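Local coordinates for B-agarase (Agarivorans gilvus, PDB 5Z6P), which hydrolyses agarose as a family 50 glycoside hydrolase, probably by cutting the beta-glycosidic linkages of its galactose units, at residues P38-S43 with P48-F53; S220-I223 with Q228-Q231; A375-Y380 with Y398-Q403. All blocks are in the same frame, centred on the assembly; numbering follows the deposited sequence.

Interaction 1 (P38-S43 with P48-F53); sequences PLFDFS and PEEFSF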
ATOM      1  N   PRO A  38      36.387  -4.490  -4.676  1.00 40.26           N
ATOM      2  CA  PRO A  38      36.094  -3.077  -4.390  1.00 36.39           C
ATOM      3  C   PRO A  38      35.755  -2.260  -5.635  1.00 33.26           C
ATOM      4  O   PRO A  38      36.412  -2.395  -6.657  1.00 36.20           O
ATOM      5  CB  PRO A  38      37.393  -2.578  -3.762  1.00 35.33           C
ATOM      6  CG  PRO A  38      38.029  -3.797  -3.207  1.00 42.46           C
ATOM      7  CD  PRO A  38      37.697  -4.901  -4.146  1.00 40.40           C
ATOM      8  N   LEU A  39      34.736  -1.419  -5.547  1.00 29.88           N
ATOM      9  CA  LEU A  39      34.395  -0.559  -6.665  1.00 30.02           C
ATOM     10  C   LEU A  39      35.129   0.778  -6.609  1.00 32.09           C
ATOM     11  O   LEU A  39      35.374   1.392  -7.640  1.00 37.18           O
ATOM     12  CB  LEU A  39      32.892  -0.325  -6.713  1.00 30.89           C
ATOM     13  CG  LEU A  39      32.091  -1.524  -7.217  1.00 33.38           C
ATOM     14  CD1 LEU A  39      30.619  -1.305  -6.985  1.00 28.88           C
ATOM     15  CD2 LEU A  39      32.370  -1.773  -8.687  1.00 31.23           C
ATOM     16  N   PHE A  40      35.482   1.227  -5.412  1.00 31.56           N
ATOM     17  CA  PHE A  40      36.078   2.547  -5.251  1.00 35.35           C
ATOM     18  C   PHE A  40      37.274   2.527  -4.323  1.00 38.51           C
ATOM     19  O   PHE A  40      37.644   1.489  -3.784  1.00 40.00           O
ATOM     20  CB  PHE A  40      35.044   3.543  -4.719  1.00 31.52           C
ATOM     21  CG  PHE A  40      33.808   3.620  -5.550  1.00 29.20           C
ATOM     22  CD1 PHE A  40      33.887   3.945  -6.892  1.00 31.20           C
ATOM     23  CD2 PHE A  40      32.571   3.374  -4.997  1.00 27.30           C
ATOM     24  CE1 PHE A  40      32.759   4.010  -7.669  1.00 29.34           C
ATOM     25  CE2 PHE A  40      31.435   3.433  -5.770  1.00 30.92           C
ATOM     26  CZ  PHE A  40      31.530   3.751  -7.112  1.00 28.93           C
ATOM     27  N   ASP A  41      37.880   3.694  -4.148  1.00 43.20           N
ATOM     28  CA  ASP A  41      38.949   3.864  -3.179  1.00 45.35           C
ATOM     29  C   ASP A  41      38.627   5.049  -2.290  1.00 40.48           C
ATOM     30  O   ASP A  41      38.713   6.193  -2.724  1.00 43.23           O
ATOM     31  CB  ASP A  41      40.292   4.067  -3.874  1.00 50.29           C
ATOM     32  CG  ASP A  41      41.445   4.145  -2.899  1.00 51.52           C
ATOM     33  OD1 ASP A  41      41.248   3.793  -1.717  1.00 50.56           O
ATOM     34  OD2 ASP A  41      42.552   4.536  -3.320  1.00 55.32           O
ATOM     35  N   PHE A  42      38.242   4.771  -1.051  1.00 38.29           N
ATOM     36  CA  PHE A  42      37.885   5.829  -0.122  1.00 35.05           C
ATOM     37  C   PHE A  42      39.102   6.248   0.707  1.00 39.63           C
ATOM     38  O   PHE A  42      38.973   6.973   1.689  1.00 33.24           O
ATOM     39  CB  PHE A  42      36.739   5.391   0.795  1.00 33.78           C
ATOM     40  CG  PHE A  42      35.367   5.493   0.172  1.00 27.67           C
ATOM     41  CD1 PHE A  42      35.210   5.744  -1.175  1.00 27.16           C
ATOM     42  CD2 PHE A  42      34.235   5.348   0.954  1.00 23.88           C
ATOM     43  CE1 PHE A  42      33.957   5.841  -1.731  1.00 26.26           C
ATOM     44  CE2 PHE A  42      32.978   5.443   0.407  1.00 23.01           C
ATOM     45  CZ  PHE A  42      32.836   5.693  -0.937  1.00 26.29           C
ATOM     46  N   SER A  43      40.282   5.790   0.298  1.00 46.49           N
ATOM     47  CA  SER A  43      41.529   6.155   0.969  1.00 45.91           C
ATOM     48  C   SER A  43      41.934   7.577   0.647  1.00 45.17           C
ATOM     49  O   SER A  43      42.680   8.196   1.395  1.00 46.94           O
ATOM     50  CB  SER A  43      42.672   5.218   0.573  1.00 46.34           C
ATOM     51  OG  SER A  43      42.419   3.888   0.976  1.00 50.72           O
ATOM     52  N   PRO A  48      35.442   9.742  -5.309  1.00 33.19           N
ATOM     53  CA  PRO A  48      35.619   9.485  -6.739  1.00 34.31           C
ATOM     54  C   PRO A  48      34.595  10.240  -7.572  1.00 30.22           C
ATOM     55  O   PRO A  48      33.531  10.599  -7.080  1.00 29.78           O
ATOM     56  CB  PRO A  48      35.435   7.962  -6.861  1.00 34.76           C
ATOM     57  CG  PRO A  48      34.840   7.522  -5.573  1.00 32.51           C
ATOM     58  CD  PRO A  48      35.289   8.495  -4.539  1.00 32.13           C
ATOM     59  N   GLU A  49      34.929  10.478  -8.831  1.00 31.23           N
ATOM     60  CA  GLU A  49      34.106  11.299  -9.704  1.00 30.70           C
ATOM     61  C   GLU A  49      32.680  10.741  -9.879  1.00 31.33           C
ATOM     62  O   GLU A  49      31.753  11.484 -10.217  1.00 28.01           O
ATOM     63  CB  GLU A  49      34.801  11.459 -11.063  1.00 29.47           C
ATOM     64  CG  GLU A  49      34.735  12.879 -11.658  1.00 36.53           C
ATOM     65  CD  GLU A  49      35.587  13.922 -10.905  1.00 32.15           C
ATOM     66  OE1 GLU A  49      36.821  13.930 -11.048  1.00 38.55           O
ATOM     67  OE2 GLU A  49      35.020  14.735 -10.164  1.00 32.68           O
ATOM     68  N   GLU A  50      32.492   9.450  -9.607  1.00 27.76           N
ATOM     69  CA  GLU A  50      31.190   8.823  -9.816  1.00 26.20           C
ATOM     70  C   GLU A  50      30.102   9.357  -8.892  1.00 24.02           C
ATOM     71  O   GLU A  50      28.926   9.176  -9.169  1.00 32.60           O
ATOM     72  CB  GLU A  50      31.282   7.300  -9.646  1.00 29.46           C
ATOM     73  CG  GLU A  50      32.019   6.560 -10.750  1.00 28.34           C
ATOM     74  CD  GLU A  50      33.485   6.346 -10.431  1.00 34.91           C
ATOM     75  OE1 GLU A  50      34.014   7.032  -9.526  1.00 33.99           O
ATOM     76  OE2 GLU A  50      34.109   5.492 -11.088  1.00 34.50           O
ATOM     77  N   PHE A  51      30.478  10.012  -7.802  1.00 24.27           N
ATOM     78  CA  PHE A  51      29.499  10.398  -6.781  1.00 23.44           C
ATOM     79  C   PHE A  51      28.930  11.807  -6.906  1.00 21.63           C
ATOM     80  O   PHE A  51      29.671  12.766  -6.996  1.00 28.92           O
ATOM     81  CB  PHE A  51      30.115  10.265  -5.394  1.00 23.33           C
ATOM     82  CG  PHE A  51      30.221   8.851  -4.908  1.00 28.29           C
ATOM     83  CD1 PHE A  51      31.296   8.065  -5.257  1.00 22.19           C
ATOM     84  CD2 PHE A  51      29.249   8.321  -4.082  1.00 24.62           C
ATOM     85  CE1 PHE A  51      31.386   6.781  -4.810  1.00 28.17           C
ATOM     86  CE2 PHE A  51      29.344   7.034  -3.636  1.00 25.26           C
ATOM     87  CZ  PHE A  51      30.409   6.264  -3.995  1.00 23.64           C
ATOM     88  N   SER A  52      27.609  11.916  -6.887  1.00 20.69           N
ATOM     89  CA  SER A  52      26.944  13.203  -6.732  1.00 22.65           C
ATOM     90  C   SER A  52      25.767  13.074  -5.773  1.00 23.86           C
ATOM     91  O   SER A  52      25.364  11.968  -5.415  1.00 24.27           O
ATOM     92  CB  SER A  52      26.478  13.761  -8.080  1.00 21.81           C
ATOM     93  OG  SER A  52      25.772  12.801  -8.832  1.00 24.53           O
ATOM     94  N   PHE A  53      25.217  14.213  -5.372  1.00 20.37           N
ATOM     95  CA  PHE A  53      24.258  14.263  -4.279  1.00 22.23           C
ATOM     96  C   PHE A  53      23.152  15.259  -4.554  1.00 21.85           C
ATOM     97  O   PHE A  53      23.344  16.216  -5.288  1.00 21.07           O
ATOM     98  CB  PHE A  53      24.968  14.622  -2.967  1.00 19.91           C
ATOM     99  CG  PHE A  53      26.083  13.669  -2.604  1.00 20.65           C
ATOM    100  CD1 PHE A  53      27.362  13.850  -3.099  1.00 15.96           C
ATOM    101  CD2 PHE A  53      25.838  12.582  -1.792  1.00 17.06           C
ATOM    102  CE1 PHE A  53      28.366  12.964  -2.779  1.00 21.91           C
ATOM    103  CE2 PHE A  53      26.843  11.701  -1.462  1.00 17.46           C
ATOM    104  CZ  PHE A  53      28.106  11.886  -1.961  1.00 19.63           C
TER
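Phe40 is the bump of this contact, its ring pushed into a hollow made by Pro48, Glu50 and Phe51 of the segment 48-53. The hollow exists because Pro48 to Phe51 form a type I beta turn, closed by Phe51 N on Pro48 O at 3.2 Å, which gathers three side chains on one side. Phe51 sends its edge at one face of Phe40 in a T-shaped stack, with centroids 4.9 Å apart and planes at 64°; Phe51 CE1 and CZ both come to 3.5 Å from Phe40 CE2. Against the opposite face of Phe40 lies its own neighbour, Leu39 CB. Pro48 CG fills in beside Phe40 CD1 at 3.9 Å, and the Glu50 chain, bent at chi2, brings Glu50 CD to 3.7 Å from Phe40 CE1. Phe42 extends the aromatic cluster, turning its edge toward the face of Phe51 in an offset edge-to-face pair. Leu65 and Ile81 from neighbouring strands of this carbohydrate-binding-like domain pack against the cluster. The grip is therefore one of shape and dispersion, with Glu50 OE2 near the plane of the Phe40 ring, where the slightly positive ring hydrogens may favour a carboxylate.

Interaction 2 (S220-I223 with Q228-Q231); sequences SGII and QNAQ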
ATOM      1  N   SER A 220      12.680 -25.377   3.895  1.00 25.57           N
ATOM      2  CA  SER A 220      11.942 -26.554   4.316  1.00 21.57           C
ATOM      3  C   SER A 220      11.653 -26.499   5.805  1.00 22.63           C
ATOM      4  O   SER A 220      12.545 -26.273   6.620  1.00 23.42           O
ATOM      5  CB  SER A 220      12.722 -27.828   3.970  1.00 27.04           C
ATOM      6  OG  SER A 220      12.118 -28.968   4.546  1.00 26.43           O
ATOM      7  N   GLY A 221      10.390 -26.679   6.155  1.00 22.07           N
ATOM      8  CA  GLY A 221       9.977 -26.686   7.548  1.00 18.43           C
ATOM      9  C   GLY A 221      10.103 -25.367   8.296  1.00 22.99           C
ATOM     10  O   GLY A 221      10.186 -25.371   9.521  1.00 22.33           O
ATOM     11  N   ILE A 222      10.110 -24.246   7.575  1.00 19.55           N
ATOM     12  CA  ILE A 222      10.268 -22.930   8.213  1.00 21.05           C
ATOM     13  C   ILE A 222       8.997 -22.430   8.914  1.00 21.82           C
ATOM     14  O   ILE A 222       9.065 -21.513   9.735  1.00 20.33           O
ATOM     15  CB  ILE A 222      10.721 -21.846   7.189  1.00 21.23           C
ATOM     16  CG1 ILE A 222      11.193 -20.562   7.882  1.00 23.87           C
ATOM     17  CG2 ILE A 222       9.606 -21.493   6.282  1.00 20.81           C
ATOM     18  CD1 ILE A 222      12.650 -20.504   8.139  1.00 25.59           C
ATOM     19  N   ILE A 223       7.842 -23.014   8.599  1.00 20.01           N
ATOM     20  CA  ILE A 223       6.582 -22.599   9.226  1.00 17.51           C
ATOM     21  C   ILE A 223       6.063 -23.624  10.236  1.00 18.26           C
ATOM     22  O   ILE A 223       5.921 -24.798   9.912  1.00 20.05           O
ATOM     23  CB  ILE A 223       5.466 -22.348   8.172  1.00 16.57           C
ATOM     24  CG1 ILE A 223       5.941 -21.407   7.055  1.00 16.73           C
ATOM     25  CG2 ILE A 223       4.215 -21.811   8.850  1.00 15.82           C
ATOM     26  CD1 ILE A 223       6.357 -20.013   7.525  1.00 14.74           C
ATOM     27  N   GLN A 228       3.557 -19.462  12.346  1.00 16.70           N
ATOM     28  CA  GLN A 228       4.704 -18.623  12.676  1.00 19.40           C
ATOM     29  C   GLN A 228       5.987 -19.143  12.054  1.00 19.96           C
ATOM     30  O   GLN A 228       6.040 -20.272  11.570  1.00 21.01           O
ATOM     31  CB  GLN A 228       4.881 -18.529  14.192  1.00 18.65           C
ATOM     32  CG  GLN A 228       3.731 -17.893  14.938  1.00 16.51           C
ATOM     33  CD  GLN A 228       3.783 -18.210  16.421  1.00 20.24           C
ATOM     34  OE1 GLN A 228       3.383 -17.401  17.263  1.00 21.06           O
ATOM     35  NE2 GLN A 228       4.282 -19.404  16.747  1.00 16.95           N
ATOM     36  N   ASN A 229       7.026 -18.314  12.069  1.00 19.69           N
ATOM     37  CA  ASN A 229       8.344 -18.734  11.620  1.00 17.91           C
ATOM     38  C   ASN A 229       8.927 -19.718  12.650  1.00 21.55           C
ATOM     39  O   ASN A 229       9.121 -19.363  13.811  1.00 21.66           O
ATOM     40  CB  ASN A 229       9.258 -17.506  11.413  1.00 18.46           C
ATOM     41  CG  ASN A 229      10.640 -17.874  10.901  1.00 20.86           C
ATOM     42  OD1 ASN A 229      11.216 -18.879  11.304  1.00 21.49           O
ATOM     43  ND2 ASN A 229      11.178 -17.058  10.011  1.00 18.36           N
ATOM     44  N   ALA A 230       9.183 -20.954  12.222  1.00 20.63           N
ATOM     45  CA  ALA A 230       9.706 -22.000  13.110  1.00 22.83           C
ATOM     46  C   ALA A 230      11.135 -21.758  13.578  1.00 23.13           C
ATOM     47  O   ALA A 230      11.489 -22.133  14.685  1.00 26.94           O
ATOM     48  CB  ALA A 230       9.625 -23.367  12.422  1.00 18.69           C
ATOM     49  N   GLN A 231      11.954 -21.147  12.732  1.00 23.80           N
ATOM     50  CA  GLN A 231      13.393 -21.029  12.984  1.00 24.26           C
ATOM     51  C   GLN A 231      13.787 -19.690  13.610  1.00 28.85           C
ATOM     52  O   GLN A 231      14.978 -19.369  13.716  1.00 26.49           O
ATOM     53  CB  GLN A 231      14.159 -21.242  11.673  1.00 22.45           C
ATOM     54  CG  GLN A 231      13.799 -22.556  10.989  1.00 23.26           C
ATOM     55  CD  GLN A 231      14.533 -22.774   9.690  1.00 29.53           C
ATOM     56  OE1 GLN A 231      15.303 -21.927   9.251  1.00 37.36           O
ATOM     57  NE2 GLN A 231      14.281 -23.911   9.053  1.00 30.09           N
TER
HETATM   58  O   HOH W   1      14.937 -25.035   6.798  1.00 27.02           O
HETATM   59  O   HOH W   2      12.265 -25.880  10.884  1.00 31.66           O
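Ile223 and Asn229 face each other across a single beta bridge, their CA atoms 4.9 Å apart, which closes the short excursion 224-227 within the long loop between strand 199-210 and helix 241-255. The segments run 137° apart end to end, only roughly antiparallel, and just this one bridge forms. Ala230 N donates to Ile222 O at a short 2.6 Å; the bond is nearly straight at the hydrogen (168°), but the donor stands above the carbonyl plane. Around it, Ile223 CA approaches Gln228 O at 3.3 Å and Asn229 CA approaches Ile222 O, two CA-H...O contacts that supplement the single backbone bond.

Among the side chains, Ile222 does most of the work. With CG1 anti to the backbone N (chi1 -167°), it reaches across to lay CG1 beside the amide of Asn229 and CD1 tightly against Gln231 OE1, 3.2 Å away. Asn229 is itself fixed at both ends: its OD1 accepts from Gln231 N at 2.8 Å, making an Asx turn, while ND2 bonds to Gly677 O. Trp164 packs on both Ile222 and Asn229, and the amide of Gln228 is spent elsewhere, on Ile238 O and Ser740 OG. Ala230 points its methyl toward the other segment, close to the carbonyl oxygens of Gly221 and Ile222.

At the outer end Gln231 stretches beyond CG alongside 220-223, and water takes over from direct bonding. Two molecules bridge the segments: one donates to Ser220 O (2.7 Å) and accepts from Gln231 NE2 (2.6 Å); the other accepts only weakly from Gln231 NE2 and donates to Gly221 O (2.5 Å).

Interaction 3 (A375-Y380 with Y398-Q403); sequences AEHYGY and YAANLQ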
ATOM      1  N   ALA A 375      -9.155 -28.916   9.552  1.00 18.79           N
ATOM      2  CA  ALA A 375      -9.155 -28.962   8.078  1.00 20.17           C
ATOM      3  C   ALA A 375     -10.247 -28.072   7.508  1.00 21.07           C
ATOM      4  O   ALA A 375     -10.258 -27.780   6.321  1.00 21.09           O
ATOM      5  CB  ALA A 375      -9.332 -30.394   7.564  1.00 20.33           C
ATOM      6  N   GLU A 376     -11.167 -27.662   8.370  1.00 16.30           N
ATOM      7  CA  GLU A 376     -12.202 -26.703   8.027  1.00 19.00           C
ATOM      8  C   GLU A 376     -11.644 -25.445   7.360  1.00 21.20           C
ATOM      9  O   GLU A 376     -12.344 -24.751   6.628  1.00 20.85           O
ATOM     10  CB  GLU A 376     -12.974 -26.317   9.293  1.00 19.43           C
ATOM     11  CG  GLU A 376     -14.078 -25.309   9.086  1.00 23.65           C
ATOM     12  CD  GLU A 376     -15.242 -25.881   8.291  1.00 27.34           C
ATOM     13  OE1 GLU A 376     -15.446 -27.107   8.342  1.00 29.14           O
ATOM     14  OE2 GLU A 376     -15.948 -25.106   7.617  1.00 35.10           O
ATOM     15  N   HIS A 377     -10.380 -25.142   7.629  1.00 22.40           N
ATOM     16  CA  HIS A 377      -9.804 -23.891   7.179  1.00 19.81           C
ATOM     17  C   HIS A 377      -8.999 -24.043   5.905  1.00 20.33           C
ATOM     18  O   HIS A 377      -8.323 -23.110   5.491  1.00 20.70           O
ATOM     19  CB  HIS A 377      -8.960 -23.287   8.304  1.00 19.71           C
ATOM     20  CG  HIS A 377      -9.677 -23.289   9.615  1.00 18.88           C
ATOM     21  ND1 HIS A 377     -10.804 -22.536   9.839  1.00 18.87           N
ATOM     22  CD2 HIS A 377      -9.486 -24.026  10.730  1.00 17.88           C
ATOM     23  CE1 HIS A 377     -11.255 -22.776  11.053  1.00 17.44           C
ATOM     24  NE2 HIS A 377     -10.471 -23.677  11.616  1.00 19.52           N
ATOM     25  N   TYR A 378      -9.075 -25.215   5.279  1.00 17.82           N
ATOM     26  CA  TYR A 378      -8.615 -25.346   3.908  1.00 17.95           C
ATOM     27  C   TYR A 378      -9.536 -24.521   2.999  1.00 16.43           C
ATOM     28  O   TYR A 378     -10.699 -24.319   3.301  1.00 18.51           O
ATOM     29  CB  TYR A 378      -8.591 -26.814   3.445  1.00 19.20           C
ATOM     30  CG  TYR A 378      -7.402 -27.610   3.931  1.00 19.22           C
ATOM     31  CD1 TYR A 378      -6.120 -27.262   3.550  1.00 18.41           C
ATOM     32  CD2 TYR A 378      -7.565 -28.728   4.753  1.00 18.80           C
ATOM     33  CE1 TYR A 378      -5.032 -27.977   3.976  1.00 20.37           C
ATOM     34  CE2 TYR A 378      -6.474 -29.454   5.188  1.00 18.45           C
ATOM     35  CZ  TYR A 378      -5.209 -29.073   4.794  1.00 19.43           C
ATOM     36  OH  TYR A 378      -4.108 -29.773   5.201  1.00 18.35           O
ATOM     37  N   GLY A 379      -8.990 -24.036   1.897  1.00 17.33           N
ATOM     38  CA  GLY A 379      -9.766 -23.360   0.877  1.00 16.38           C
ATOM     39  C   GLY A 379      -9.151 -23.709  -0.461  1.00 17.81           C
ATOM     40  O   GLY A 379      -8.236 -24.533  -0.524  1.00 18.15           O
ATOM     41  N   TYR A 380      -9.636 -23.075  -1.522  1.00 15.69           N
ATOM     42  CA  TYR A 380      -9.163 -23.365  -2.864  1.00 17.94           C
ATOM     43  C   TYR A 380      -9.221 -22.126  -3.750  1.00 19.96           C
ATOM     44  O   TYR A 380     -10.216 -21.408  -3.779  1.00 23.01           O
ATOM     45  CB  TYR A 380      -9.988 -24.502  -3.480  1.00 20.90           C
ATOM     46  CG  TYR A 380      -9.678 -24.804  -4.925  1.00 22.17           C
ATOM     47  CD1 TYR A 380      -8.504 -25.454  -5.284  1.00 21.89           C
ATOM     48  CD2 TYR A 380     -10.563 -24.452  -5.933  1.00 22.32           C
ATOM     49  CE1 TYR A 380      -8.222 -25.742  -6.610  1.00 20.88           C
ATOM     50  CE2 TYR A 380     -10.286 -24.739  -7.262  1.00 23.16           C
ATOM     51  CZ  TYR A 380      -9.111 -25.386  -7.589  1.00 22.69           C
ATOM     52  OH  TYR A 380      -8.817 -25.668  -8.899  1.00 23.17           O
ATOM     53  N   TYR A 398      -4.572 -18.315  10.500  1.00 15.92           N
ATOM     54  CA  TYR A 398      -5.253 -17.384  11.398  1.00 16.92           C
ATOM     55  C   TYR A 398      -6.611 -17.938  11.849  1.00 18.26           C
ATOM     56  O   TYR A 398      -6.933 -17.902  13.036  1.00 16.74           O
ATOM     57  CB  TYR A 398      -5.434 -16.015  10.738  1.00 15.83           C
ATOM     58  CG  TYR A 398      -5.961 -14.944  11.672  1.00 14.90           C
ATOM     59  CD1 TYR A 398      -5.126 -14.318  12.583  1.00 13.97           C
ATOM     60  CD2 TYR A 398      -7.291 -14.559  11.630  1.00 14.24           C
ATOM     61  CE1 TYR A 398      -5.607 -13.342  13.435  1.00 12.67           C
ATOM     62  CE2 TYR A 398      -7.776 -13.586  12.463  1.00 13.73           C
ATOM     63  CZ  TYR A 398      -6.933 -12.977  13.361  1.00 14.73           C
ATOM     64  OH  TYR A 398      -7.421 -11.997  14.192  1.00 15.73           O
ATOM     65  N   ALA A 399      -7.382 -18.472  10.901  1.00 18.78           N
ATOM     66  CA  ALA A 399      -8.670 -19.085  11.207  1.00 18.53           C
ATOM     67  C   ALA A 399      -8.478 -20.264  12.159  1.00 17.14           C
ATOM     68  O   ALA A 399      -9.243 -20.429  13.103  1.00 17.88           O
ATOM     69  CB  ALA A 399      -9.382 -19.533   9.927  1.00 16.53           C
ATOM     70  N   ALA A 400      -7.437 -21.056  11.907  1.00 18.29           N
ATOM     71  CA  ALA A 400      -7.124 -22.226  12.736  1.00 17.56           C
ATOM     72  C   ALA A 400      -6.824 -21.791  14.152  1.00 19.60           C
ATOM     73  O   ALA A 400      -7.296 -22.418  15.092  1.00 20.63           O
ATOM     74  CB  ALA A 400      -5.942 -23.012  12.172  1.00 14.82           C
ATOM     75  N   ASN A 401      -6.047 -20.714  14.291  1.00 16.03           N
ATOM     76  CA  ASN A 401      -5.708 -20.179  15.605  1.00 18.60           C
ATOM     77  C   ASN A 401      -6.921 -19.575  16.317  1.00 16.88           C
ATOM     78  O   ASN A 401      -7.020 -19.644  17.534  1.00 21.38           O
ATOM     79  CB  ASN A 401      -4.567 -19.159  15.491  1.00 16.46           C
ATOM     80  CG  ASN A 401      -3.252 -19.805  15.079  1.00 18.70           C
ATOM     81  OD1 ASN A 401      -2.953 -20.923  15.473  1.00 19.07           O
ATOM     82  ND2 ASN A 401      -2.469 -19.107  14.273  1.00 18.65           N
ATOM     83  N   LEU A 402      -7.854 -19.003  15.568  1.00 18.40           N
ATOM     84  CA  LEU A 402      -9.107 -18.589  16.170  1.00 19.10           C
ATOM     85  C   LEU A 402      -9.843 -19.788  16.798  1.00 19.47           C
ATOM     86  O   LEU A 402     -10.349 -19.707  17.922  1.00 20.22           O
ATOM     87  CB  LEU A 402      -9.999 -17.901  15.143  1.00 20.73           C
ATOM     88  CG  LEU A 402      -9.495 -16.574  14.570  1.00 18.07           C
ATOM     89  CD1 LEU A 402     -10.595 -15.907  13.749  1.00 19.83           C
ATOM     90  CD2 LEU A 402      -8.990 -15.648  15.674  1.00 17.34           C
ATOM     91  N   GLN A 403      -9.902 -20.901  16.071  1.00 21.12           N
ATOM     92  CA  GLN A 403     -10.573 -22.087  16.583  1.00 19.15           C
ATOM     93  C   GLN A 403      -9.820 -22.671  17.792  1.00 20.27           C
ATOM     94  O   GLN A 403     -10.438 -23.031  18.791  1.00 22.08           O
ATOM     95  CB  GLN A 403     -10.731 -23.144  15.488  1.00 18.70           C
ATOM     96  CG  GLN A 403     -11.516 -24.353  15.956  1.00 20.42           C
ATOM     97  CD  GLN A 403     -11.917 -25.275  14.836  1.00 21.82           C
ATOM     98  OE1 GLN A 403     -11.651 -25.007  13.667  1.00 22.32           O
ATOM     99  NE2 GLN A 403     -12.564 -26.377  15.190  1.00 21.41           N
TER
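His377 lays its imidazole against the first turn of helix 397-406, over Ala399 and Ala400, and reaches along it to Gln403. The first segment runs into a beta hairpin and the second follows it: His377 immediately precedes strand 378-384, strand 388-395 returns antiparallel to it, and the helix follows directly. The contact thus folds the start of the hairpin back onto the helix that leaves it.

The imidazole is sandwiched. One face rests on the peptide link of the helix, with Ala399 C over the ring centre and Ala400 N nearer the rim, while Glu376 CB lies over the opposite face. On the same face as the peptide, Ala399 CB stands 3.3 Å from His377 ND1 and Ala400 CA 3.6 Å from His377 CD2. This seat is reached with CG anti to the carbonyl carbon (chi1 -47°), which turns the ring toward the helix.

Gln403, one turn after Ala399 and on the same side of the helix, stretches out its side chain to meet the far edge of the imidazole. Its amide plane stands 80° from the ring plane, so the two groups are nearly perpendicular. A polar bond joining ring and helix is thereby added to the packing on the peptide and the alanines, and together they limit both the tilt and the spin of the imidazole.

Tyr395 of strand 388-395 touches both His377 and Ala400, while Ser396 couples the ends of the hairpin through a backbone bond with His377 and takes Ala399 N on its hydroxyl. In the central bond, His377 NE2 donates to Gln403 OE1 at 2.7 Å, lying in the amide's carbonyl plane but bent at the hydrogen to 146°.

The three contacts follow one another along the chain without interleaving. Interaction 1 stands apart in the N-terminal carbohydrate-binding-like domain, where it shapes the loop entering strand 51-54; its centre is about 41 Å from that of interaction 2 and about 54 Å from that of interaction 3. Interactions 2 and 3 are closer neighbours, with centres about 18 Å apart and nearest atoms about 6 Å apart, yet they do not touch. Interaction 2 closes a loop after strand 199-210, and interaction 3 ties a hairpin of the three-stranded antiparallel sheet to helix 397-406. Each is a local closure, joining segments close in sequence, in separate parts of the fold.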